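SmhB (Serratia marcescens, PDB 6ZZ5) is the B component of the tripartite alpha-pore-forming toxin Smh, here in its soluble state, and probably inserts into target membranes together with its partner proteins. Local coordinates at residues 48-53 and 255-260; 54-59 and 262-267; 61-66 and 124-129; 144-149 and 154-159; 172-177 and 268-273. One frame throughout, in Å; residues are numbered along the deposited sequence.

Contact 1. Residues 48-53 and 255-260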
# COMPACT_ATOMS: atom_id res chain seq x y z
N ARG A 48 27.54 -4.76 11.18
CA ARG A 48 27.73 -3.64 10.21
C ARG A 48 26.97 -3.89 8.93
O ARG A 48 26.33 -2.96 8.42
CB ARG A 48 29.22 -3.39 9.97
CG ARG A 48 29.85 -2.65 11.15
CD ARG A 48 30.69 -1.46 10.73
NE ARG A 48 31.95 -2.03 10.30
CZ ARG A 48 33.05 -2.07 11.04
NH1 ARG A 48 33.08 -1.50 12.23
NH2 ARG A 48 34.13 -2.65 10.55
N GLN A 49 27.07 -5.10 8.40
CA GLN A 49 26.34 -5.45 7.15
C GLN A 49 24.83 -5.27 7.36
O GLN A 49 24.15 -4.71 6.49
CB GLN A 49 26.73 -6.86 6.69
CG GLN A 49 28.14 -6.95 6.16
CD GLN A 49 28.66 -8.36 6.01
OE1 GLN A 49 27.99 -9.35 6.32
NE2 GLN A 49 29.92 -8.47 5.65
N ILE A 50 24.31 -5.81 8.46
CA ILE A 50 22.84 -5.75 8.73
C ILE A 50 22.41 -4.29 8.85
O ILE A 50 21.32 -3.94 8.36
CB ILE A 50 22.51 -6.56 9.98
CG1 ILE A 50 22.74 -8.06 9.73
CG2 ILE A 50 21.10 -6.25 10.47
CD1 ILE A 50 22.80 -8.81 11.00
N ASN A 51 23.17 -3.49 9.60
CA ASN A 51 22.77 -2.08 9.86
C ASN A 51 22.92 -1.29 8.55
O ASN A 51 22.10 -0.39 8.30
CB ASN A 51 23.54 -1.55 11.05
CG ASN A 51 22.99 -2.13 12.34
OD1 ASN A 51 21.83 -2.58 12.34
ND2 ASN A 51 23.74 -2.03 13.44
N THR A 52 23.88 -1.62 7.71
CA THR A 52 24.01 -1.00 6.36
C THR A 52 22.74 -1.33 5.61
O THR A 52 22.13 -0.41 5.01
CB THR A 52 25.27 -1.47 5.61
OG1 THR A 52 26.32 -0.97 6.40
CG2 THR A 52 25.39 -0.97 4.18
N GLY A 53 22.36 -2.62 5.60
CA GLY A 53 21.08 -3.04 5.01
C GLY A 53 19.88 -2.27 5.54
O GLY A 53 18.99 -1.84 4.75
N LEU A 255 18.34 -15.17 14.53
CA LEU A 255 16.88 -14.93 14.57
C LEU A 255 16.61 -13.47 14.23
O LEU A 255 15.72 -13.19 13.43
CB LEU A 255 16.35 -15.25 15.98
CG LEU A 255 15.12 -16.14 16.14
CD1 LEU A 255 15.02 -17.19 15.05
CD2 LEU A 255 15.16 -16.86 17.51
N VAL A 256 17.28 -12.55 14.91
CA VAL A 256 17.16 -11.10 14.64
C VAL A 256 17.49 -10.84 13.16
O VAL A 256 16.71 -10.14 12.49
CB VAL A 256 18.04 -10.31 15.61
CG1 VAL A 256 18.13 -8.86 15.21
CG2 VAL A 256 17.53 -10.47 17.05
N ALA A 257 18.60 -11.36 12.64
CA ALA A 257 19.02 -11.12 11.24
C ALA A 257 17.91 -11.63 10.31
O ALA A 257 17.60 -10.93 9.30
CB ALA A 257 20.32 -11.79 10.94
N SER A 258 17.35 -12.79 10.62
CA SER A 258 16.32 -13.48 9.80
C SER A 258 15.06 -12.61 9.79
O SER A 258 14.42 -12.47 8.72
CB SER A 258 15.98 -14.84 10.38
OG SER A 258 14.93 -15.46 9.64
N GLN A 259 14.70 -12.09 10.96
CA GLN A 259 13.48 -11.26 11.11
C GLN A 259 13.65 -9.98 10.29
O GLN A 259 12.72 -9.59 9.58
CB GLN A 259 13.20 -10.99 12.58
CG GLN A 259 12.67 -12.20 13.32
CD GLN A 259 12.65 -12.05 14.82
OE1 GLN A 259 13.11 -11.03 15.34
NE2 GLN A 259 12.16 -13.05 15.53
N ILE A 260 14.82 -9.37 10.30
CA ILE A 260 15.06 -8.17 9.47
C ILE A 260 14.94 -8.57 8.00
O ILE A 260 14.34 -7.78 7.26
CB ILE A 260 16.38 -7.50 9.84
CG1 ILE A 260 16.21 -6.80 11.19
CG2 ILE A 260 16.82 -6.53 8.78
CD1 ILE A 260 17.47 -6.53 11.87

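Contact 2. Residues 54-59 and 262-267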
# COMPACT_ATOMS: atom_id res chain seq x y z
N LEU A 54 19.77 -2.17 6.86
CA LEU A 54 18.64 -1.46 7.49
C LEU A 54 18.64 0.01 7.06
O LEU A 54 17.55 0.50 6.80
CB LEU A 54 18.69 -1.59 9.02
CG LEU A 54 17.67 -0.77 9.79
CD1 LEU A 54 16.23 -1.18 9.42
CD2 LEU A 54 17.91 -0.92 11.29
N GLY A 55 19.79 0.65 6.96
CA GLY A 55 19.86 2.04 6.45
C GLY A 55 19.29 2.15 5.06
O GLY A 55 18.59 3.13 4.76
N ALA A 56 19.61 1.19 4.19
CA ALA A 56 19.13 1.16 2.80
C ALA A 56 17.61 0.95 2.84
O ALA A 56 16.86 1.64 2.13
CB ALA A 56 19.87 0.07 2.00
N ALA A 57 17.14 0.03 3.69
CA ALA A 57 15.69 -0.26 3.78
C ALA A 57 14.93 1.00 4.26
O ALA A 57 13.87 1.32 3.66
CB ALA A 57 15.46 -1.41 4.69
N ARG A 58 15.46 1.67 5.26
CA ARG A 58 14.93 2.95 5.78
C ARG A 58 14.87 3.99 4.66
O ARG A 58 13.85 4.63 4.57
CB ARG A 58 15.82 3.46 6.91
CG ARG A 58 15.77 2.58 8.16
CD ARG A 58 16.74 3.05 9.29
NE ARG A 58 16.70 4.51 9.26
CZ ARG A 58 15.73 5.24 9.76
NH1 ARG A 58 14.76 4.69 10.46
NH2 ARG A 58 15.77 6.54 9.59
N GLN A 59 15.93 4.15 3.88
CA GLN A 59 15.91 5.07 2.70
C GLN A 59 14.80 4.67 1.70
O GLN A 59 14.10 5.56 1.19
CB GLN A 59 17.30 5.16 2.09
CG GLN A 59 17.35 5.74 0.66
CD GLN A 59 16.59 7.03 0.45
OE1 GLN A 59 16.39 7.83 1.36
NE2 GLN A 59 16.15 7.23 -0.79
N SER A 262 13.11 -10.98 6.63
CA SER A 262 11.67 -11.19 6.33
C SER A 262 11.03 -9.81 6.19
O SER A 262 10.24 -9.68 5.30
CB SER A 262 10.95 -12.00 7.37
OG SER A 262 11.54 -13.28 7.48
N GLY A 263 11.46 -8.83 7.01
CA GLY A 263 10.95 -7.46 6.93
C GLY A 263 11.35 -6.79 5.62
O GLY A 263 10.55 -6.05 5.07
N TYR A 264 12.57 -7.03 5.17
CA TYR A 264 13.12 -6.42 3.95
C TYR A 264 12.37 -7.04 2.75
O TYR A 264 11.92 -6.30 1.84
CB TYR A 264 14.63 -6.60 3.92
CG TYR A 264 15.45 -5.55 3.20
CD1 TYR A 264 14.91 -4.71 2.25
CD2 TYR A 264 16.79 -5.40 3.49
CE1 TYR A 264 15.66 -3.75 1.62
CE2 TYR A 264 17.55 -4.39 2.91
CZ TYR A 264 16.99 -3.57 1.96
OH TYR A 264 17.70 -2.58 1.37
N ARG A 265 12.23 -8.37 2.75
CA ARG A 265 11.48 -9.07 1.67
C ARG A 265 10.02 -8.62 1.69
O ARG A 265 9.49 -8.42 0.63
CB ARG A 265 11.68 -10.59 1.76
CG ARG A 265 13.07 -10.92 1.19
CD ARG A 265 13.46 -12.41 1.06
NE ARG A 265 13.55 -12.94 2.42
CZ ARG A 265 12.61 -13.64 3.04
NH1 ARG A 265 11.48 -13.92 2.41
NH2 ARG A 265 12.82 -14.06 4.29
N GLY A 266 9.43 -8.47 2.88
CA GLY A 266 8.02 -8.05 3.06
C GLY A 266 7.82 -6.64 2.52
O GLY A 266 6.73 -6.36 1.90
N LEU A 267 8.83 -5.76 2.66
CA LEU A 267 8.76 -4.39 2.11
C LEU A 267 8.74 -4.50 0.57
O LEU A 267 7.90 -3.82 -0.08
CB LEU A 267 9.92 -3.54 2.60
CG LEU A 267 9.99 -2.14 2.04
CD1 LEU A 267 8.72 -1.35 2.33
CD2 LEU A 267 11.22 -1.43 2.56

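Contact 3. Residues 61-66 and 124-129. With SO4 (sulfate ion), chain E.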
# COMPACT_ATOMS: atom_id res chain seq x y z
N ALA A 61 11.96 3.04 2.25
CA ALA A 61 10.72 3.35 2.99
C ALA A 61 10.48 4.87 2.94
O ALA A 61 9.31 5.26 2.66
CB ALA A 61 10.84 2.90 4.42
N GLU A 62 11.51 5.66 3.21
CA GLU A 62 11.43 7.15 3.18
C GLU A 62 11.09 7.59 1.75
O GLU A 62 10.28 8.53 1.56
CB GLU A 62 12.75 7.78 3.62
CG GLU A 62 12.75 9.30 3.61
CD GLU A 62 11.99 9.92 4.77
OE1 GLU A 62 11.23 9.17 5.45
OE2 GLU A 62 12.14 11.17 4.98
N HIS A 63 11.69 6.97 0.76
CA HIS A 63 11.42 7.33 -0.66
C HIS A 63 9.93 7.08 -0.97
O HIS A 63 9.25 7.94 -1.55
CB HIS A 63 12.38 6.59 -1.57
CG HIS A 63 12.10 6.83 -3.02
ND1 HIS A 63 11.99 8.13 -3.55
CD2 HIS A 63 11.90 5.96 -4.03
CE1 HIS A 63 11.77 8.03 -4.84
NE2 HIS A 63 11.70 6.71 -5.15
N TYR A 64 9.41 5.93 -0.56
CA TYR A 64 7.96 5.65 -0.72
C TYR A 64 7.17 6.78 -0.04
O TYR A 64 6.27 7.41 -0.68
CB TYR A 64 7.53 4.28 -0.18
CG TYR A 64 6.05 4.19 -0.41
CD1 TYR A 64 5.55 3.84 -1.65
CD2 TYR A 64 5.16 4.53 0.58
CE1 TYR A 64 4.19 3.87 -1.89
CE2 TYR A 64 3.80 4.51 0.37
CZ TYR A 64 3.32 4.23 -0.89
OH TYR A 64 1.98 4.26 -1.17
N LEU A 65 7.46 7.02 1.24
CA LEU A 65 6.60 7.88 2.09
C LEU A 65 6.64 9.31 1.54
O LEU A 65 5.57 9.94 1.50
CB LEU A 65 7.07 7.85 3.54
CG LEU A 65 6.81 6.55 4.30
CD1 LEU A 65 7.48 6.57 5.69
CD2 LEU A 65 5.31 6.34 4.51
N LYS A 66 7.81 9.81 1.17
CA LYS A 66 8.03 11.23 0.89
C LYS A 66 7.73 11.49 -0.58
O LYS A 66 7.24 12.58 -0.93
CB LYS A 66 9.45 11.69 1.30
CG LYS A 66 9.71 11.79 2.80
CD LYS A 66 8.69 12.63 3.63
CE LYS A 66 8.78 12.50 5.15
NZ LYS A 66 7.67 11.69 5.73
N ARG A 124 3.54 4.85 -11.69
CA ARG A 124 3.80 3.42 -11.96
C ARG A 124 5.30 3.19 -12.17
O ARG A 124 5.85 2.18 -11.64
CB ARG A 124 3.02 2.94 -13.19
CG ARG A 124 3.39 1.51 -13.58
CD ARG A 124 2.65 0.97 -14.78
NE ARG A 124 2.66 1.92 -15.87
CZ ARG A 124 3.67 2.13 -16.69
NH1 ARG A 124 4.80 1.44 -16.58
NH2 ARG A 124 3.55 3.02 -17.66
N ARG A 125 5.95 4.04 -12.96
CA ARG A 125 7.38 3.87 -13.25
C ARG A 125 8.20 4.10 -11.97
O ARG A 125 9.19 3.39 -11.73
CB ARG A 125 7.87 4.80 -14.35
CG ARG A 125 7.35 4.56 -15.76
CD ARG A 125 7.76 5.77 -16.65
NE ARG A 125 6.94 5.63 -17.83
CZ ARG A 125 6.04 6.48 -18.29
NH1 ARG A 125 5.91 7.70 -17.82
NH2 ARG A 125 5.36 6.13 -19.36
N THR A 126 7.84 5.08 -11.14
CA THR A 126 8.58 5.41 -9.92
C THR A 126 8.47 4.22 -8.95
O THR A 126 9.53 3.80 -8.37
CB THR A 126 8.09 6.70 -9.26
OG1 THR A 126 8.24 7.70 -10.26
CG2 THR A 126 8.90 7.07 -8.04
N ILE A 127 7.28 3.69 -8.77
CA ILE A 127 7.10 2.53 -7.83
C ILE A 127 7.76 1.29 -8.44
O ILE A 127 8.31 0.49 -7.67
CB ILE A 127 5.63 2.33 -7.36
CG1 ILE A 127 5.51 1.36 -6.18
CG2 ILE A 127 4.71 1.83 -8.46
CD1 ILE A 127 6.40 1.61 -5.03
N GLY A 128 7.72 1.12 -9.76
CA GLY A 128 8.43 0.06 -10.50
C GLY A 128 9.93 0.09 -10.21
O GLY A 128 10.53 -0.97 -9.93
N SER A 129 10.53 1.27 -10.22
CA SER A 129 12.00 1.43 -9.97
C SER A 129 12.29 1.07 -8.51
O SER A 129 13.29 0.40 -8.24
CB SER A 129 12.47 2.83 -10.25
OG SER A 129 12.42 3.08 -11.63
S SO4 E . 6.80 2.48 -19.78
O1 SO4 E . 7.68 3.52 -19.29
O2 SO4 E . 5.63 3.07 -20.37
O3 SO4 E . 7.49 1.67 -20.76
O4 SO4 E . 6.43 1.64 -18.67
O HOH W 1 11.65 5.13 -7.32

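Contact 4. Residues 144-149 and 154-159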
# COMPACT_ATOMS: atom_id res chain seq x y z
N ILE A 144 23.72 -12.14 3.96
CA ILE A 144 24.25 -11.72 5.28
C ILE A 144 23.80 -12.73 6.36
O ILE A 144 24.58 -13.11 7.21
CB ILE A 144 23.80 -10.28 5.60
CG1 ILE A 144 24.34 -9.29 4.56
CG2 ILE A 144 24.22 -9.90 7.02
CD1 ILE A 144 23.71 -7.94 4.58
N VAL A 145 22.53 -13.13 6.31
CA VAL A 145 21.90 -14.03 7.29
C VAL A 145 22.55 -15.41 7.20
O VAL A 145 22.87 -15.98 8.27
CB VAL A 145 20.37 -14.12 7.06
CG1 VAL A 145 19.75 -15.01 8.14
CG2 VAL A 145 19.71 -12.75 7.06
N VAL A 146 22.73 -15.92 5.98
CA VAL A 146 23.36 -17.25 5.77
C VAL A 146 24.79 -17.17 6.34
O VAL A 146 25.14 -18.08 7.08
CB VAL A 146 23.35 -17.69 4.29
CG1 VAL A 146 24.06 -19.01 4.12
CG2 VAL A 146 21.92 -17.77 3.76
N ASN A 147 25.54 -16.11 6.03
CA ASN A 147 26.95 -15.97 6.47
C ASN A 147 26.99 -15.96 8.00
O ASN A 147 27.84 -16.64 8.56
CB ASN A 147 27.61 -14.73 5.87
CG ASN A 147 27.88 -14.89 4.39
OD1 ASN A 147 28.15 -16.00 3.94
ND2 ASN A 147 27.84 -13.79 3.64
N LEU A 148 26.12 -15.21 8.64
CA LEU A 148 26.04 -15.10 10.11
C LEU A 148 25.69 -16.47 10.68
O LEU A 148 26.38 -16.86 11.64
CB LEU A 148 25.03 -14.05 10.56
CG LEU A 148 24.76 -14.00 12.05
CD1 LEU A 148 26.01 -13.59 12.81
CD2 LEU A 148 23.64 -13.02 12.33
N ASN A 149 24.75 -17.19 10.08
CA ASN A 149 24.42 -18.57 10.54
C ASN A 149 25.68 -19.44 10.44
O ASN A 149 25.95 -20.19 11.41
CB ASN A 149 23.23 -19.20 9.81
CG ASN A 149 22.52 -20.22 10.68
OD1 ASN A 149 22.44 -20.04 11.89
ND2 ASN A 149 22.08 -21.32 10.10
N GLY A 154 25.51 -22.53 12.91
CA GLY A 154 24.07 -22.82 13.06
C GLY A 154 23.67 -23.90 12.04
O GLY A 154 24.46 -24.25 11.14
N ASN A 155 22.46 -24.40 12.18
CA ASN A 155 21.87 -25.36 11.23
C ASN A 155 21.09 -24.60 10.14
O ASN A 155 20.11 -23.90 10.48
CB ASN A 155 21.04 -26.36 12.04
CG ASN A 155 20.47 -27.41 11.12
OD1 ASN A 155 19.76 -27.09 10.18
ND2 ASN A 155 20.85 -28.65 11.34
N ASN A 156 21.52 -24.69 8.87
CA ASN A 156 20.94 -23.92 7.76
C ASN A 156 19.56 -24.52 7.37
O ASN A 156 18.71 -23.74 6.99
CB ASN A 156 21.94 -23.74 6.61
CG ASN A 156 22.95 -22.61 6.81
OD1 ASN A 156 22.67 -21.51 7.32
ND2 ASN A 156 24.17 -22.83 6.38
N GLY A 157 19.31 -25.81 7.58
CA GLY A 157 17.99 -26.47 7.40
C GLY A 157 16.94 -25.89 8.37
O GLY A 157 15.80 -25.66 7.98
N VAL A 158 17.31 -25.65 9.62
CA VAL A 158 16.36 -25.03 10.58
C VAL A 158 16.09 -23.59 10.15
O VAL A 158 14.96 -23.14 10.19
CB VAL A 158 16.89 -25.09 12.02
CG1 VAL A 158 15.98 -24.31 12.95
CG2 VAL A 158 17.04 -26.52 12.51
N LEU A 159 17.12 -22.85 9.78
CA LEU A 159 16.95 -21.44 9.35
C LEU A 159 16.06 -21.37 8.11
O LEU A 159 15.16 -20.53 8.04
CB LEU A 159 18.33 -20.86 9.08
CG LEU A 159 18.36 -19.43 8.57
CD1 LEU A 159 17.63 -18.48 9.52
CD2 LEU A 159 19.80 -19.01 8.39

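Contact 5. Residues 172-177 and 268-273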
# COMPACT_ATOMS: atom_id res chain seq x y z
N ALA A 172 -0.71 -14.67 4.82
CA ALA A 172 -1.98 -14.61 5.57
C ALA A 172 -2.10 -13.21 6.21
O ALA A 172 -3.16 -12.61 6.21
CB ALA A 172 -2.00 -15.73 6.58
N ILE A 173 -1.06 -12.71 6.82
CA ILE A 173 -1.11 -11.41 7.53
C ILE A 173 -1.37 -10.33 6.49
O ILE A 173 -2.30 -9.51 6.70
CB ILE A 173 0.19 -11.12 8.31
CG1 ILE A 173 0.37 -12.16 9.41
CG2 ILE A 173 0.14 -9.69 8.87
CD1 ILE A 173 1.72 -12.07 10.12
N ASP A 174 -0.59 -10.35 5.41
CA ASP A 174 -0.72 -9.37 4.29
C ASP A 174 -2.19 -9.38 3.80
O ASP A 174 -2.79 -8.30 3.66
CB ASP A 174 0.23 -9.68 3.17
CG ASP A 174 1.71 -9.39 3.39
OD1 ASP A 174 2.09 -8.82 4.45
OD2 ASP A 174 2.50 -9.82 2.49
N GLY A 175 -2.75 -10.55 3.51
CA GLY A 175 -4.16 -10.78 3.13
C GLY A 175 -5.17 -10.24 4.11
O GLY A 175 -6.15 -9.59 3.67
N ALA A 176 -5.00 -10.52 5.41
CA ALA A 176 -5.91 -10.08 6.46
C ALA A 176 -5.91 -8.55 6.46
O ALA A 176 -7.00 -7.92 6.46
CB ALA A 176 -5.53 -10.66 7.79
N ILE A 177 -4.73 -7.95 6.48
CA ILE A 177 -4.63 -6.47 6.52
C ILE A 177 -5.25 -5.87 5.26
O ILE A 177 -6.02 -4.89 5.40
CB ILE A 177 -3.17 -6.05 6.71
CG1 ILE A 177 -2.70 -6.48 8.11
CG2 ILE A 177 -3.01 -4.54 6.44
CD1 ILE A 177 -1.28 -6.15 8.40
N GLN A 268 9.54 -5.39 0.00
CA GLN A 268 9.51 -5.65 -1.45
C GLN A 268 8.13 -6.19 -1.88
O GLN A 268 7.57 -5.69 -2.88
CB GLN A 268 10.64 -6.57 -1.91
CG GLN A 268 10.66 -6.65 -3.44
CD GLN A 268 9.82 -7.80 -3.94
OE1 GLN A 268 9.92 -8.88 -3.39
NE2 GLN A 268 9.07 -7.57 -5.01
N THR A 269 7.55 -7.10 -1.11
CA THR A 269 6.20 -7.66 -1.38
C THR A 269 5.18 -6.52 -1.46
O THR A 269 4.38 -6.48 -2.44
CB THR A 269 5.78 -8.73 -0.36
OG1 THR A 269 6.77 -9.74 -0.51
CG2 THR A 269 4.41 -9.29 -0.64
N GLN A 270 5.23 -5.60 -0.51
CA GLN A 270 4.31 -4.45 -0.50
C GLN A 270 4.55 -3.59 -1.75
O GLN A 270 3.57 -3.11 -2.37
CB GLN A 270 4.52 -3.64 0.77
CG GLN A 270 4.23 -4.43 2.03
CD GLN A 270 2.75 -4.65 2.06
OE1 GLN A 270 1.96 -3.72 1.92
NE2 GLN A 270 2.38 -5.89 2.05
N ALA A 271 5.79 -3.40 -2.15
CA ALA A 271 6.13 -2.55 -3.32
C ALA A 271 5.58 -3.22 -4.59
O ALA A 271 5.09 -2.48 -5.45
CB ALA A 271 7.62 -2.28 -3.42
N GLN A 272 5.64 -4.54 -4.67
CA GLN A 272 5.12 -5.30 -5.83
C GLN A 272 3.60 -5.03 -5.93
O GLN A 272 3.10 -4.77 -7.03
CB GLN A 272 5.50 -6.76 -5.77
CG GLN A 272 5.09 -7.56 -7.02
CD GLN A 272 6.02 -7.26 -8.18
OE1 GLN A 272 7.21 -7.54 -8.11
NE2 GLN A 272 5.50 -6.62 -9.20
N SER A 273 2.89 -5.11 -4.82
CA SER A 273 1.43 -4.86 -4.77
C SER A 273 1.14 -3.42 -5.15
O SER A 273 0.12 -3.18 -5.87
CB SER A 273 0.82 -5.20 -3.41
OG SER A 273 1.11 -6.57 -3.12

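Contact 1. Residues 48-53 and 255-260
In the helical bundle of this soluble toxin component, helices 44-92 and 252-300 lie side by side, and Ile50 is the residue that reaches from the first to the second. Its two branches divide the work. The longer one ends in CD1, which rests 3.9 Å from CB of Ala257; the shorter one, CG2, lies 3.9 Å from CD1 of Ile260. The CA atoms of Ile50 and Ala257 are 7.1 Å apart, consistent with the small side chain of Ala257. Residues 257 and 260 are three apart and so share one flank of helix 252-300, where the two branches of Ile50 touch both. In Ile50, CG1 anti to the carbonyl carbon (chi1 -68°) leaves CG2 anti to the backbone N, where it meets CD1 of Ile260. The two isoleucine side chains run at about a right angle to each other. Aliphatic packing of this kind joins neighbouring helices of the bundle, and no hydrogen bond links the two segments. A third helix, 99-151, closes over the pair: Tyr141 packs on both Ile50 and Ile260, and its hydroxyl is hydrogen-bonded to the carbonyl oxygen of Ala257.

Contact 2. Residues 54-59 and 262-267
Tyr264 sends its ring from helix 252-300 across to Ala57 on helix 44-92, and nearly the whole contact can be read along this one side chain. From CB, the chain places CG roughly anti to the backbone N (chi1 -151°), well short of fully anti, and the ring extends toward the neighbouring helix although the CB itself sets off to one side. CD1 and, across the ring, CE2 each lie 4.1 Å from CB of Ala57. CE1 is 3.9 Å from the same methyl, and CZ is nearer still at 3.8 Å. The methyl therefore sits over the ring face, offset toward the rim, in a CH-pi contact 3.9 Å from the centroid and only 14° off the ring normal. At the tip, OH packs 3.5 Å from CB of Ala56 and equally far from N of Ala57. Leu267, one turn on, adds its CD2 at 4.0 Å from the carbonyl oxygen of Ala57. Leu134, Asp137 and Ser138 of helix 99-151 also touch Tyr264, while Val29 of helix 4-30 touches both Ala57 and Leu267. The short segments run in nearly the same direction, 26° apart, with their axes 11.1 Å from each other. A ring laid on an alanine methyl thus joins two near-parallel helices, consistent with the multi-helix bundle of this HBL-type toxin family.

Contact 3. Residues 61-66 and 124-129
Both His63 and Tyr64 hold CG anti to the backbone N (chi1 176° and 179°), but His63 heads for helix 99-151 while Tyr64 runs alongside and offers it a ring edge. There CD1 of Ile127, in the conformer described, lies 4.1 Å from CD1 of Tyr64. Ala19 and Ile22 of helix 4-30 also pack on Tyr64, and its hydroxyl is hydrogen-bonded to Gln69. On the more exposed flank, CG2 of Thr126 approaches NE2 of His63 at 4.0 Å. A water in the imidazole plane joins this nitrogen, at 2.7 Å, to the carbonyl oxygen of Thr126, to which the water donates. ND1 of His63 is hydrogen-bonded to OD2 of Asp67, and OG1 of Thr126 to the carbonyl oxygen of Asn122. Just before Thr126, on another side of the helix, Arg124 and Arg125 hold a sulfate, probably from the crystallisation liquor, that does not bridge the segments. Arg125 meets it edge-on, NE to O1 at 2.7 Å and NH2 to O2 at 3.2 Å; NH1 of Arg124 reaches O4 at 2.7 Å, its NH2 bonding weakly. Bonds at both ring nitrogens would fix the rotation of His63, and acidic Asp67 may favour its protonated form.

Contact 4. Residues 144-149 and 154-159
The tight turn of a helical hairpin joins helix 99-151 to helix 156-184, and Asn149 bonds to it through both its backbone oxygen and its side-chain amide. Gly154 comes first: its N donates to the carbonyl oxygen of Asn149 at 2.8 Å (168°), drawing the turn back against the helix it has just left. Its CA also lies 3.4 Å from OD1 of Asn149. Asn155 is the N-cap of the new helix, its OD1 accepting from N of Val158 at 2.9 Å, while its carbonyl oxygen takes a weak bond from ND2 of Asn149. The same ND2 makes a straighter bond to OD1 of Asn156, 2.8 Å long at 168°. This acceptor lies in the amide plane of Asn149, yet the donor stands above the carbonyl plane of Asn156, the two amides being 59° apart. ND2 of Asn156 is hydrogen-bonded to OD1 of Asn150, in the last turn of helix 99-151. Leu159 carries the apolar side: its CD2 is 4.0 Å from CG1 of Val145, and Val254 of helix 252-300 packs on Leu159 and Asn149. That same CD2 lies 3.7 Å from ND2 of Asn149, whose buried OD1 has no hydrogen-bonding partner in the model.

Contact 5. Residues 172-177 and 268-273
Helices 156-184 and 252-300 approach only loosely here, the nearest CA atoms, those of Asp174 and Gln270, being 8.5 Å apart. The second segment belongs to the long helix 252-300 of the bundle; the first lies on the helix beside it that leads toward the small beta sheet, with Ile177 packing on Ile216 and Met218 of strand 216-221. Asp174 spans the interval. With CG anti to the carbonyl carbon (chi1 -73°), its carboxylate is directed at two consecutive residues of the opposite helix. OD2 meets the methyl CG2 of Thr269 at 3.7 Å, while the hydroxyl OG1 of that threonine is engaged by the carbonyl oxygen of Arg265 in its own helix. Gln270 bends at chi2 (-69°), which folds its amide over toward the aspartate. His21 and Tyr25 of helix 4-30 pack on the glutamine as well, so three helices meet around it. The aspartate's negative charge may draw the amide N-H groups electrostatically, but the separation is too long for a hydrogen bond to be assigned. The carboxylate and amide planes stand 65° apart, and NE2 of Gln270 remains 3.8 Å from OD1 of Asp174.

Contacts 1 and 2 are successive turns of one interface, between helices 44-92 and 252-300; both are buried and purely packed, with Gly53 O of the first touching Tyr264 CE2 of the second. Contact 3 carries helix 44-92 on to helix 99-151 and mixes apolar packing with a water bridge. Contact 4, about 31 Å from the chain centre, closes a helical hairpin and is the one rich in direct hydrogen bonds; its Val145 and Ile144 pack against contact 1. Contact 5 lies nearest the chain centre, about 8 Å away, yet is only partly buried and loosely polar; Ala271 O touches Ile127 of contact 3.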